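Local coordinates for putative iron-uptake ABC transport system,periplasmic iron-binding protein (Campylobacter jejuni, PDB 3E13) that binds ferric iron and probably delivers it, as a periplasmic binding protein, to an ABC transporter for uptake into the cell, at residues A[283-286]-A[287-290]. Numbering follows the deposited sequence.
Sequences QTVK and DFGT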
loop_
_atom_site.group_PDB
_atom_site.type_symbol
_atom_site.label_atom_id
_atom_site.label_comp_id
_atom_site.label_asym_id
_atom_site.label_seq_id
_atom_site.Cartn_x
_atom_site.Cartn_y
_atom_site.Cartn_z
ATOM N N GLN A 283 -0.767 3.672 19.476
ATOM C CA GLN A 283 -1.760 2.921 20.251
ATOM C C GLN A 283 -2.928 2.411 19.389
ATOM O O GLN A 283 -3.423 1.306 19.585
ATOM C CB GLN A 283 -2.337 3.769 21.396
ATOM C CG GLN A 283 -1.324 4.503 22.212
ATOM C CD GLN A 283 -0.108 3.714 22.585
ATOM O OE1 GLN A 283 1.055 4.230 22.419
ATOM N NE2 GLN A 283 -0.285 2.511 23.075
ATOM N N THR A 284 -3.344 3.214 18.416
ATOM C CA THR A 284 -4.362 2.808 17.457
ATOM C C THR A 284 -3.928 1.572 16.693
ATOM O O THR A 284 -4.691 0.645 16.467
ATOM C CB THR A 284 -4.596 3.960 16.489
ATOM O OG1 THR A 284 -5.228 5.045 17.192
ATOM C CG2 THR A 284 -5.527 3.606 15.413
ATOM N N VAL A 285 -2.681 1.559 16.263
ATOM C CA VAL A 285 -2.201 0.419 15.493
ATOM C C VAL A 285 -2.091 -0.838 16.403
ATOM O O VAL A 285 -2.371 -1.925 15.982
ATOM C CB VAL A 285 -0.838 0.749 14.828
ATOM C CG1 VAL A 285 -0.226 -0.428 14.164
ATOM C CG2 VAL A 285 -1.029 1.890 13.799
ATOM N N LYS A 286 -1.672 -0.689 17.642
ATOM C CA LYS A 286 -1.696 -1.815 18.544
ATOM C C LYS A 286 -3.085 -2.401 18.691
ATOM O O LYS A 286 -3.256 -3.609 18.769
ATOM C CB LYS A 286 -1.210 -1.368 19.924
ATOM C CG LYS A 286 0.255 -0.953 19.980
ATOM C CD LYS A 286 0.660 -0.514 21.400
ATOM C CE LYS A 286 2.190 -0.290 21.483
ATOM N NZ LYS A 286 3.025 -1.422 20.873
ATOM N N ASP A 287 -4.079 -1.533 18.647
ATOM C CA ASP A 287 -5.489 -1.987 18.779
ATOM C C ASP A 287 -5.984 -2.763 17.564
ATOM O O ASP A 287 -7.030 -3.438 17.643
ATOM C CB ASP A 287 -6.394 -0.763 19.017
ATOM C CG ASP A 287 -6.521 -0.400 20.483
ATOM O OD1 ASP A 287 -7.097 0.669 20.724
ATOM O OD2 ASP A 287 -6.068 -1.124 21.390
ATOM N N PHE A 288 -5.293 -2.671 16.428
ATOM C CA PHE A 288 -5.665 -3.529 15.271
ATOM C C PHE A 288 -5.532 -5.004 15.638
ATOM O O PHE A 288 -6.285 -5.855 15.134
ATOM C CB PHE A 288 -4.774 -3.276 14.037
ATOM C CG PHE A 288 -4.888 -1.896 13.419
ATOM C CD1 PHE A 288 -5.997 -1.066 13.637
ATOM C CD2 PHE A 288 -3.863 -1.444 12.633
ATOM C CE1 PHE A 288 -6.039 0.205 13.082
ATOM C CE2 PHE A 288 -3.897 -0.187 12.043
ATOM C CZ PHE A 288 -4.973 0.641 12.287
ATOM N N GLY A 289 -4.596 -5.316 16.531
ATOM C CA GLY A 289 -4.366 -6.663 17.021
ATOM C C GLY A 289 -3.133 -7.314 16.416
ATOM O O GLY A 289 -2.538 -6.796 15.483
ATOM N N THR A 290 -2.737 -8.455 16.972
ATOM C CA THR A 290 -1.612 -9.209 16.438
ATOM C C THR A 290 -2.171 -10.165 15.367
ATOM O O THR A 290 -3.379 -10.517 15.347
ATOM C CB THR A 290 -0.886 -9.991 17.531
ATOM O OG1 THR A 290 -1.837 -10.765 18.262
ATOM C CG2 THR A 290 -0.225 -9.021 18.520
HETATM O O HOH W 1 -1.364 -4.362 14.848
#
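Val285 and Phe288 meet in a local contact at the C-terminal end of the short helix 283-288, where the ring of Phe288 folds back over the preceding turn of this periplasmic binding-protein fold. The last turn tightens toward 3-10 geometry. Asp287 N still makes an i to i-4 bond to Gln283 O at 3.1 Å, but Phe288 N makes a weak bond to Thr284 O and a sounder one to Val285 O at 3.0 Å, an i to i-3 bond of 3-10 type. Gly289 N continues this tighter pattern to Lys286 O. Gly289 then leaves the helix with phi 104°, where a CB would jam against the carbonyl oxygen of Phe288. One water closes the end, donating to both Val285 O and Gly289 O.

Phe288 carries its CG anti to its own carbonyl carbon (chi1 -65°), which brings the ring back along the helix. Beyond the turn, the ring also touches Thr198 and Ile201 on helix 198-205, which carries the iron ligands Tyr199 and Tyr200; the side chain of Phe288 is about 12 Å from the bound iron(III) ion. Thr284, whose OG1 bonds Asn206, brings CG2 to 4.2 Å from Phe288 CE1. On the Val285 side, CG2 lies 4.0 Å from Phe288 CE2, and Val285 CA makes a CH-pi contact over the ring face, 4.0 Å from the centroid and 17° off the normal.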